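Local coordinates for YueI protein (Bacillus subtilis, PDB 2OHW) that is of unknown function and belongs to the DUF1694 family, folding as a single small alpha/beta domain round a four-stranded mixed sheet, at residues K50-A55 with D123-R128; H57-S62 with I106-D111; L28-L33 with S96-H101; G44-S49 with S79-M84. All coordinates share one frame; numbering follows the deposited sequence.

The four contacts belong to one alpha/beta domain, whose mixed sheet has the strand order 37-42, 104-110, 65-70, 92-95. Along the chain their first segments come in the order 28-33, 44-49, 50-55, 57-62. Interactions 1 and 2 share helix 53-60, and their centres are about 16 Å apart. Interaction 4 is closer to interaction 1, about 10 Å between centres, and touches it through Y81 with Y52 and Q45 with D123. Interaction 2 meets interaction 4 where I106 packs on Y81, and meets interaction 3 where V107 packs on L30. Interactions 1 and 3 lie on opposite sides of the chain's centre and do not touch; interaction 2, on strand 104-110, touches the other three.

Interaction 1: K50-A55 with D123-R128; sequences KPYKEA and DDIYNR
Y52 and D123 reach toward each other from opposite directions and join in the one hydrogen bond of this contact, Y52 OH giving its proton to D123 OD2 at 2.6 Å. The carboxylate takes it on the syn lone pair of OD2, which lies close to the ring plane at the CE1 edge, although ring and carboxylate planes are turned 60° apart. D123 is also the N-cap of helix 124-129: its other oxygen, OD1, accepts from Y126 N at 2.9 Å, nearly straight along the C-O bond. With chi1 at 70°, CG sits between the backbone N and the carbonyl carbon, which lets one carboxylate cap its own helix and hold the phenol. Q45 NE2 adds a second bond to OD1, so both oxygens are tied and the group's rotation is fixed. An alanine in place of D123 would probably leave Y52 OH without its acceptor and the first turn of the helix without its side-chain cap. I125 adds a methyl, CD1, packed 3.6 Å from the hydroxyl oxygen Y52 OH. On the same helix, R128 NH2 forms a salt bridge with D124 OD2 at 2.9 Å. Y52 is the N-cap residue of helix 53-60, and R48 makes a cation-pi contact with its ring. The pair thus joins the starts of helices 53-60 and 124-129 beside helix 43-46, while A55 turns to strand 37-42 and helix 75-87.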
# COMPACT_ATOMS: atom_id res chain seq x y z
N LYS A 50 8.59 -4.09 -14.02
CA LYS A 50 7.61 -3.16 -14.57
C LYS A 50 6.65 -2.65 -13.49
O LYS A 50 6.01 -3.45 -12.81
CB LYS A 50 6.83 -3.81 -15.71
CG LYS A 50 6.15 -2.81 -16.63
CD LYS A 50 7.16 -2.03 -17.47
CE LYS A 50 6.53 -0.83 -18.14
NZ LYS A 50 7.55 0.19 -18.52
N PRO A 51 6.54 -1.31 -13.34
CA PRO A 51 5.61 -0.77 -12.34
C PRO A 51 4.15 -1.07 -12.70
O PRO A 51 3.82 -1.23 -13.87
CB PRO A 51 5.88 0.73 -12.38
CG PRO A 51 6.47 0.99 -13.70
CD PRO A 51 7.26 -0.24 -14.04
N TYR A 52 3.30 -1.16 -11.68
CA TYR A 52 1.91 -1.48 -11.91
C TYR A 52 1.11 -0.29 -12.44
O TYR A 52 0.98 0.75 -11.78
CB TYR A 52 1.26 -2.02 -10.63
CG TYR A 52 1.60 -3.47 -10.31
CD1 TYR A 52 0.71 -4.49 -10.60
CD2 TYR A 52 2.80 -3.80 -9.69
CE1 TYR A 52 1.03 -5.83 -10.29
CE2 TYR A 52 3.12 -5.09 -9.36
CZ TYR A 52 2.24 -6.11 -9.68
OH TYR A 52 2.58 -7.40 -9.35
N LYS A 53 0.53 -0.47 -13.63
CA LYS A 53 -0.37 0.55 -14.19
C LYS A 53 -1.60 0.81 -13.32
O LYS A 53 -2.16 1.90 -13.35
CB LYS A 53 -0.78 0.17 -15.62
CG LYS A 53 -1.42 1.31 -16.41
CD LYS A 53 -0.47 2.49 -16.63
CE LYS A 53 -1.26 3.75 -16.96
NZ LYS A 53 -0.35 4.88 -17.32
N GLU A 54 -2.01 -0.19 -12.53
CA GLU A 54 -3.13 -0.03 -11.61
C GLU A 54 -2.83 1.00 -10.53
O GLU A 54 -3.72 1.74 -10.11
CB GLU A 54 -3.51 -1.36 -10.96
CG GLU A 54 -4.03 -2.40 -11.96
CD GLU A 54 -2.94 -3.28 -12.57
OE1 GLU A 54 -1.75 -2.96 -12.49
OE2 GLU A 54 -3.30 -4.32 -13.16
N ALA A 55 -1.57 1.09 -10.11
CA ALA A 55 -1.18 2.13 -9.16
C ALA A 55 -1.19 3.49 -9.84
O ALA A 55 -1.64 4.47 -9.24
CB ALA A 55 0.20 1.85 -8.55
N ASP A 123 -2.70 -10.88 -8.32
CA ASP A 123 -1.88 -11.56 -9.33
C ASP A 123 -1.01 -12.61 -8.66
O ASP A 123 -1.02 -12.75 -7.43
CB ASP A 123 -1.11 -10.54 -10.22
CG ASP A 123 0.02 -9.80 -9.49
OD1 ASP A 123 0.19 -9.95 -8.27
OD2 ASP A 123 0.78 -9.05 -10.17
N ASP A 124 -0.24 -13.37 -9.45
CA ASP A 124 0.61 -14.41 -8.86
C ASP A 124 1.67 -13.88 -7.88
O ASP A 124 2.02 -14.55 -6.91
CB ASP A 124 1.29 -15.24 -9.97
CG ASP A 124 2.22 -14.43 -10.86
OD1 ASP A 124 2.13 -13.18 -10.88
OD2 ASP A 124 3.05 -15.06 -11.56
N ILE A 125 2.19 -12.67 -8.14
CA ILE A 125 3.14 -12.06 -7.22
C ILE A 125 2.49 -11.76 -5.86
O ILE A 125 3.10 -12.00 -4.81
CB ILE A 125 3.79 -10.80 -7.81
CG1 ILE A 125 4.47 -11.14 -9.14
CG2 ILE A 125 4.82 -10.23 -6.84
CD1 ILE A 125 5.12 -9.96 -9.83
N TYR A 126 1.26 -11.25 -5.86
CA TYR A 126 0.55 -11.03 -4.60
C TYR A 126 0.47 -12.31 -3.79
O TYR A 126 0.82 -12.34 -2.61
CB TYR A 126 -0.86 -10.50 -4.83
CG TYR A 126 -1.53 -10.10 -3.53
CD1 TYR A 126 -1.34 -8.83 -3.00
CD2 TYR A 126 -2.31 -11.01 -2.80
CE1 TYR A 126 -1.92 -8.44 -1.80
CE2 TYR A 126 -2.89 -10.63 -1.59
CZ TYR A 126 -2.69 -9.35 -1.11
OH TYR A 126 -3.25 -8.95 0.08
N ASN A 127 0.01 -13.37 -4.46
CA ASN A 127 -0.24 -14.64 -3.79
C ASN A 127 1.04 -15.22 -3.21
O ASN A 127 1.02 -15.84 -2.16
CB ASN A 127 -0.88 -15.63 -4.76
CG ASN A 127 -2.27 -15.21 -5.18
OD1 ASN A 127 -2.97 -14.48 -4.47
ND2 ASN A 127 -2.69 -15.68 -6.36
N ARG A 128 2.16 -15.00 -3.89
CA ARG A 128 3.42 -15.60 -3.47
C ARG A 128 4.15 -14.74 -2.44
O ARG A 128 4.93 -15.26 -1.63
CB ARG A 128 4.32 -15.88 -4.67
CG ARG A 128 3.72 -16.86 -5.68
CD ARG A 128 4.77 -17.46 -6.60
NE ARG A 128 4.23 -17.76 -7.93
CZ ARG A 128 4.61 -17.15 -9.05
NH1 ARG A 128 5.56 -16.22 -9.02
NH2 ARG A 128 4.06 -17.48 -10.21

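Interaction 2: H57-S62 with I106-D111; sequences HELKNS and IVIAAD
L59 and I108 meet through the ends of their side chains, L59 CD2 lying 3.9 Å from I108 CD1. CG of L59 is just as near to that methyl, so I108 CD1 rests against the branch point as well as one arm of the leucine. The isoleucine is extended, CG1 anti to the carbonyl carbon (chi1 -60°) and CD1 carried straight on (chi2 169°), which sends its last methyl out from the sheet to the helix. The two side chains cross at a slant. This is helix-on-sheet packing in an alpha/beta fold: helix 53-60 lies against strand 104-110, an inner strand flanked by 37-42 and 65-70, with V38, V65 and L67 also touching I108. E58 adds only its aliphatic root, CB being 4.1 Å from I108 CD1. Beyond CB its chain bends (chi2 -49°) and carries the carboxylate away from the strand, where OE1 pairs with R116 in a salt bridge. Where the helix finishes, S62 OG donates to L59 O at 2.8 Å, and N61 ND2 donates to H57 O at 3.0 Å, with H57 O lying in the plane of the N61 amide.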
# COMPACT_ATOMS: atom_id res chain seq x y z
N HIS A 57 -3.10 4.39 -12.23
CA HIS A 57 -4.50 4.78 -12.36
C HIS A 57 -5.02 5.47 -11.11
O HIS A 57 -5.73 6.48 -11.19
CB HIS A 57 -5.37 3.56 -12.68
CG HIS A 57 -6.82 3.90 -12.85
ND1 HIS A 57 -7.72 3.85 -11.81
CD2 HIS A 57 -7.50 4.38 -13.91
CE1 HIS A 57 -8.91 4.24 -12.24
NE2 HIS A 57 -8.80 4.57 -13.51
N GLU A 58 -4.70 4.90 -9.94
CA GLU A 58 -5.15 5.45 -8.67
C GLU A 58 -4.49 6.80 -8.37
O GLU A 58 -5.13 7.70 -7.81
CB GLU A 58 -4.92 4.46 -7.52
CG GLU A 58 -5.82 3.21 -7.56
CD GLU A 58 -7.31 3.50 -7.77
OE1 GLU A 58 -7.86 4.45 -7.16
OE2 GLU A 58 -7.94 2.77 -8.56
N LEU A 59 -3.22 6.95 -8.72
CA LEU A 59 -2.56 8.25 -8.54
C LEU A 59 -3.15 9.34 -9.46
O LEU A 59 -3.32 10.50 -9.05
CB LEU A 59 -1.06 8.12 -8.74
CG LEU A 59 -0.36 7.25 -7.71
CD1 LEU A 59 1.01 6.89 -8.22
CD2 LEU A 59 -0.26 7.94 -6.36
N LYS A 60 -3.47 8.93 -10.68
CA LYS A 60 -4.02 9.82 -11.70
C LYS A 60 -5.43 10.29 -11.33
O LYS A 60 -5.84 11.40 -11.68
CB LYS A 60 -4.05 9.06 -13.02
CG LYS A 60 -4.61 9.82 -14.21
CD LYS A 60 -4.52 8.96 -15.47
CE LYS A 60 -5.00 9.75 -16.69
NZ LYS A 60 -6.44 10.14 -16.59
N ASN A 61 -6.18 9.43 -10.65
CA ASN A 61 -7.60 9.67 -10.41
C ASN A 61 -7.89 10.08 -8.98
O ASN A 61 -9.05 10.20 -8.56
CB ASN A 61 -8.39 8.45 -10.89
CG ASN A 61 -8.55 8.46 -12.39
OD1 ASN A 61 -9.38 9.19 -12.90
ND2 ASN A 61 -7.73 7.68 -13.10
N SER A 62 -6.80 10.38 -8.29
CA SER A 62 -6.82 10.73 -6.88
C SER A 62 -7.24 12.16 -6.64
O SER A 62 -7.15 13.03 -7.52
CB SER A 62 -5.42 10.53 -6.32
OG SER A 62 -4.52 11.53 -6.80
N ILE A 106 3.97 -0.31 -0.68
CA ILE A 106 3.42 1.00 -1.03
C ILE A 106 1.97 1.01 -0.60
O ILE A 106 1.28 -0.02 -0.72
CB ILE A 106 3.55 1.25 -2.56
CG1 ILE A 106 4.94 1.83 -2.86
CG2 ILE A 106 2.39 2.07 -3.11
CD1 ILE A 106 5.27 1.91 -4.31
N VAL A 107 1.54 2.13 -0.03
CA VAL A 107 0.13 2.35 0.29
C VAL A 107 -0.25 3.73 -0.23
O VAL A 107 0.43 4.71 0.07
CB VAL A 107 -0.14 2.29 1.81
CG1 VAL A 107 -1.58 2.67 2.14
CG2 VAL A 107 0.18 0.90 2.37
N ILE A 108 -1.31 3.80 -1.03
CA ILE A 108 -1.88 5.07 -1.44
C ILE A 108 -3.03 5.34 -0.48
O ILE A 108 -3.98 4.56 -0.42
CB ILE A 108 -2.37 5.06 -2.90
CG1 ILE A 108 -1.18 4.76 -3.84
CG2 ILE A 108 -3.03 6.40 -3.28
CD1 ILE A 108 -1.53 4.45 -5.30
N ALA A 109 -2.91 6.42 0.29
CA ALA A 109 -3.89 6.72 1.34
C ALA A 109 -4.50 8.09 1.11
O ALA A 109 -3.79 9.06 0.84
CB ALA A 109 -3.23 6.68 2.71
N ALA A 110 -5.82 8.15 1.23
CA ALA A 110 -6.55 9.42 1.16
C ALA A 110 -6.48 10.16 2.49
O ALA A 110 -6.18 9.58 3.54
CB ALA A 110 -7.99 9.18 0.75
N ASP A 111 -6.78 11.46 2.46
CA ASP A 111 -6.72 12.24 3.69
C ASP A 111 -8.03 12.16 4.49
O ASP A 111 -8.12 12.67 5.61
CB ASP A 111 -6.32 13.70 3.41
CG ASP A 111 -7.35 14.45 2.61
OD1 ASP A 111 -8.17 13.80 1.94
OD2 ASP A 111 -7.34 15.70 2.64

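Interaction 3: L28-L33 with S96-H101; sequences LFLGSL and SDLQFH
L28 ends helix 22-28 and approaches F100 with its backbone: L28 N is 4.5 Å from F100 CD2, an oblique approach to the ring. F100 leaves the backbone toward segment 28-33, and CG stands opposite the backbone N (chi1 170°), which extends the ring to the helix end. The carbonyl of L28 is held separately, by T102 OG1. At F29 the chain leaves helical geometry and enters a type I' beta turn that runs to S32, closed by S32 N to F29 O at 3.1 Å. L30, with positive phi in this turn, makes the other touch: its CD2 lies 4.3 Å from CD2 of L98, methyl against methyl. Both leucines carry CG beside the backbone N and then run extended, with chi2 near 180°. L30 also packs on V107 of strand 104-110 and on L68 and N70 of strand 65-70. G31 follows at phi 102°, where a side chain would be jammed against the preceding carbonyl oxygen. The contact thus joins the loop after helix 22-28 to the loop between strands 92-95 and 104-110. Since no hydrogen bond or salt bridge links the two segments directly, they are joined by sparse van der Waals contact alone, with polar ties made to other residues.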
# COMPACT_ATOMS: atom_id res chain seq x y z
N LEU A 28 -0.05 -2.19 9.82
CA LEU A 28 -0.04 -2.85 8.51
C LEU A 28 0.12 -1.84 7.36
O LEU A 28 0.94 -2.05 6.45
CB LEU A 28 -1.31 -3.69 8.30
CG LEU A 28 -1.48 -4.36 6.92
CD1 LEU A 28 -0.36 -5.32 6.57
CD2 LEU A 28 -2.82 -5.09 6.86
N PHE A 29 -0.68 -0.77 7.40
CA PHE A 29 -0.80 0.15 6.28
C PHE A 29 0.10 1.38 6.32
O PHE A 29 -0.28 2.47 5.86
CB PHE A 29 -2.27 0.55 6.09
CG PHE A 29 -3.16 -0.60 5.70
CD1 PHE A 29 -3.09 -1.15 4.42
CD2 PHE A 29 -4.08 -1.13 6.60
CE1 PHE A 29 -3.92 -2.23 4.06
CE2 PHE A 29 -4.92 -2.19 6.24
CZ PHE A 29 -4.83 -2.74 4.98
N LEU A 30 1.31 1.19 6.86
CA LEU A 30 2.34 2.25 6.87
C LEU A 30 1.85 3.53 7.54
O LEU A 30 2.19 4.64 7.12
CB LEU A 30 2.85 2.53 5.45
CG LEU A 30 3.52 1.36 4.73
CD1 LEU A 30 3.83 1.71 3.27
CD2 LEU A 30 4.79 0.95 5.46
N GLY A 31 1.04 3.35 8.58
CA GLY A 31 0.55 4.45 9.41
C GLY A 31 -0.87 4.87 9.12
O GLY A 31 -1.46 5.62 9.91
N SER A 32 -1.45 4.39 8.00
CA SER A 32 -2.82 4.75 7.63
C SER A 32 -3.86 3.83 8.24
O SER A 32 -3.59 2.66 8.53
CB SER A 32 -2.98 4.73 6.10
OG SER A 32 -4.31 5.10 5.73
N LEU A 33 -5.06 4.37 8.45
CA LEU A 33 -6.21 3.53 8.82
C LEU A 33 -6.76 2.83 7.57
O LEU A 33 -6.69 3.36 6.47
CB LEU A 33 -7.32 4.37 9.47
CG LEU A 33 -7.05 4.97 10.87
CD1 LEU A 33 -8.26 5.72 11.40
CD2 LEU A 33 -6.60 3.90 11.84
N SER A 96 9.60 5.46 7.83
CA SER A 96 10.87 4.96 8.40
C SER A 96 10.77 4.46 9.84
O SER A 96 11.62 3.67 10.28
CB SER A 96 11.96 6.03 8.31
OG SER A 96 11.60 7.21 9.00
N ASP A 97 9.76 4.90 10.57
CA ASP A 97 9.54 4.42 11.93
C ASP A 97 8.61 3.22 11.92
O ASP A 97 7.40 3.37 12.07
CB ASP A 97 8.96 5.53 12.82
CG ASP A 97 8.84 5.10 14.28
OD1 ASP A 97 9.65 4.26 14.73
OD2 ASP A 97 7.92 5.58 14.99
N LEU A 98 9.17 2.03 11.74
CA LEU A 98 8.39 0.79 11.81
C LEU A 98 8.68 -0.02 13.07
O LEU A 98 9.83 -0.37 13.34
CB LEU A 98 8.62 -0.08 10.57
CG LEU A 98 8.45 0.58 9.19
CD1 LEU A 98 8.65 -0.44 8.08
CD2 LEU A 98 7.09 1.24 9.05
N GLN A 99 7.63 -0.26 13.85
CA GLN A 99 7.66 -1.14 15.01
C GLN A 99 7.43 -2.57 14.59
O GLN A 99 7.94 -3.49 15.22
CB GLN A 99 6.52 -0.78 15.95
CG GLN A 99 6.66 0.53 16.64
CD GLN A 99 5.37 0.96 17.28
OE1 GLN A 99 4.70 1.88 16.80
NE2 GLN A 99 4.99 0.29 18.36
N PHE A 100 6.63 -2.73 13.53
CA PHE A 100 6.15 -4.01 13.01
C PHE A 100 6.64 -4.17 11.58
O PHE A 100 6.60 -3.22 10.78
CB PHE A 100 4.61 -4.03 13.06
CG PHE A 100 3.96 -5.20 12.35
CD1 PHE A 100 4.09 -6.50 12.85
CD2 PHE A 100 3.17 -4.99 11.22
CE1 PHE A 100 3.47 -7.58 12.20
CE2 PHE A 100 2.54 -6.06 10.57
CZ PHE A 100 2.70 -7.36 11.06
N HIS A 101 7.13 -5.36 11.26
CA HIS A 101 7.48 -5.68 9.89
C HIS A 101 6.14 -5.78 9.19
O HIS A 101 5.26 -6.50 9.65
CB HIS A 101 8.24 -7.00 9.81
CG HIS A 101 9.21 -7.09 8.67
ND1 HIS A 101 8.93 -6.58 7.42
CD2 HIS A 101 10.44 -7.64 8.58
CE1 HIS A 101 9.96 -6.80 6.62
NE2 HIS A 101 10.89 -7.44 7.30

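Interaction 4: G44-S49 with S79-M84; sequences GQVLRS and SSYIQM
One water is gripped by both segments, bridging Y81 OH, at 2.5 Å, to the backbone carbonyls V46 O and R48 O, each at 2.9 Å. It lies in the plane of the Y81 ring, off the phenol edge, and is placed to donate to the two carbonyls, though how its protons are shared is not settled. The site belongs to the alpha/beta fold, between the segment 44-49, on short helix 43-46, and the long helix 75-87; the water ties V46 O and R48 O to a tyrosine from the neighbouring helix. Y81 OH is also hydrogen-bonded to Y52 N, so this buried hydroxyl serves two partners at once and pins the start of helix 53-60 as well. The tyrosine points toward segment 44-49, with CG anti to the carbonyl carbon (chi1 -67°) and the ring extending from helix 75-87 to V46. Direct contact is apolar and light: V46 CG1 lies 4.2 Å from Y81 CE2, approaching the ring obliquely. That methyl stands anti to the backbone N of V46 (chi1 173°), while CG2 lies beside the N and packs on I106 of the sheet. No direct hydrogen bond joins the two segments. Q45 takes its amide away from Y81, NE2 bonding to I121 O. R48 N donates to Q45 O at 3.1 Å, an oxygen that lies 4.3 Å from Y81 OH.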
# COMPACT_ATOMS: atom_id res chain seq x y z
N GLY A 44 6.83 -7.52 -2.56
CA GLY A 44 7.12 -8.33 -3.74
C GLY A 44 6.60 -7.71 -5.03
O GLY A 44 7.27 -7.74 -6.04
N GLN A 45 5.39 -7.14 -4.98
CA GLN A 45 4.86 -6.42 -6.14
C GLN A 45 5.68 -5.17 -6.46
O GLN A 45 5.95 -4.87 -7.63
CB GLN A 45 3.38 -6.09 -5.91
CG GLN A 45 2.51 -7.33 -5.88
CD GLN A 45 1.05 -6.98 -5.59
OE1 GLN A 45 0.76 -6.29 -4.62
NE2 GLN A 45 0.14 -7.48 -6.43
N VAL A 46 6.08 -4.42 -5.44
CA VAL A 46 6.88 -3.21 -5.73
C VAL A 46 8.20 -3.60 -6.41
O VAL A 46 8.73 -2.85 -7.24
CB VAL A 46 7.11 -2.37 -4.46
CG1 VAL A 46 8.08 -1.22 -4.72
CG2 VAL A 46 5.78 -1.82 -3.98
N LEU A 47 8.73 -4.77 -6.05
CA LEU A 47 10.01 -5.24 -6.60
C LEU A 47 9.90 -5.73 -8.04
O LEU A 47 10.93 -6.00 -8.68
CB LEU A 47 10.61 -6.32 -5.71
CG LEU A 47 11.11 -5.86 -4.33
CD1 LEU A 47 11.32 -7.04 -3.37
CD2 LEU A 47 12.36 -4.98 -4.41
N ARG A 48 8.69 -5.83 -8.58
CA ARG A 48 8.50 -6.23 -9.98
C ARG A 48 9.12 -5.16 -10.89
O ARG A 48 8.94 -3.96 -10.67
CB ARG A 48 7.01 -6.43 -10.30
CG ARG A 48 6.76 -7.09 -11.65
CD ARG A 48 5.27 -7.12 -11.99
NE ARG A 48 4.79 -5.88 -12.59
CZ ARG A 48 3.63 -5.76 -13.24
NH1 ARG A 48 2.82 -6.80 -13.37
NH2 ARG A 48 3.28 -4.59 -13.76
N SER A 49 9.86 -5.62 -11.90
CA SER A 49 10.60 -4.72 -12.80
C SER A 49 9.71 -3.65 -13.44
O SER A 49 10.02 -2.46 -13.38
CB SER A 49 11.33 -5.53 -13.87
OG SER A 49 12.16 -6.51 -13.27
N SER A 79 11.38 4.08 -6.93
CA SER A 79 11.50 5.34 -7.63
C SER A 79 10.52 5.53 -8.79
O SER A 79 10.09 6.66 -9.04
CB SER A 79 12.93 5.55 -8.10
OG SER A 79 13.33 4.46 -8.90
N SER A 80 10.15 4.46 -9.49
CA SER A 80 9.17 4.59 -10.57
C SER A 80 7.84 5.13 -10.06
O SER A 80 7.15 5.89 -10.75
CB SER A 80 8.94 3.24 -11.25
OG SER A 80 10.10 2.82 -11.93
N TYR A 81 7.46 4.72 -8.84
CA TYR A 81 6.19 5.15 -8.26
C TYR A 81 6.24 6.61 -7.85
O TYR A 81 5.22 7.29 -7.89
CB TYR A 81 5.80 4.24 -7.09
CG TYR A 81 5.50 2.84 -7.58
CD1 TYR A 81 4.27 2.54 -8.17
CD2 TYR A 81 6.47 1.83 -7.52
CE1 TYR A 81 4.00 1.26 -8.67
CE2 TYR A 81 6.21 0.55 -8.01
CZ TYR A 81 4.98 0.27 -8.57
OH TYR A 81 4.75 -1.01 -9.05
N ILE A 82 7.43 7.08 -7.47
CA ILE A 82 7.60 8.50 -7.14
C ILE A 82 7.41 9.35 -8.39
O ILE A 82 6.79 10.42 -8.33
CB ILE A 82 8.98 8.75 -6.49
CG1 ILE A 82 8.99 8.19 -5.06
CG2 ILE A 82 9.36 10.26 -6.56
CD1 ILE A 82 10.33 8.33 -4.32
N GLN A 83 7.93 8.86 -9.52
CA GLN A 83 7.76 9.55 -10.81
C GLN A 83 6.28 9.66 -11.14
O GLN A 83 5.82 10.72 -11.59
CB GLN A 83 8.48 8.81 -11.94
CG GLN A 83 10.00 8.61 -11.72
CD GLN A 83 10.80 9.88 -11.94
OE1 GLN A 83 10.60 10.59 -12.92
NE2 GLN A 83 11.72 10.16 -11.03
N MET A 84 5.54 8.56 -10.94
CA MET A 84 4.10 8.54 -11.22
C MET A 84 3.39 9.53 -10.31
O MET A 84 2.52 10.29 -10.76
CB MET A 84 3.51 7.14 -10.97
CG MET A 84 4.00 6.02 -11.87
SD MET A 84 3.22 4.41 -11.39
CE MET A 84 2.58 4.75 -9.77
O HOH W 1 6.76 -2.54 -9.36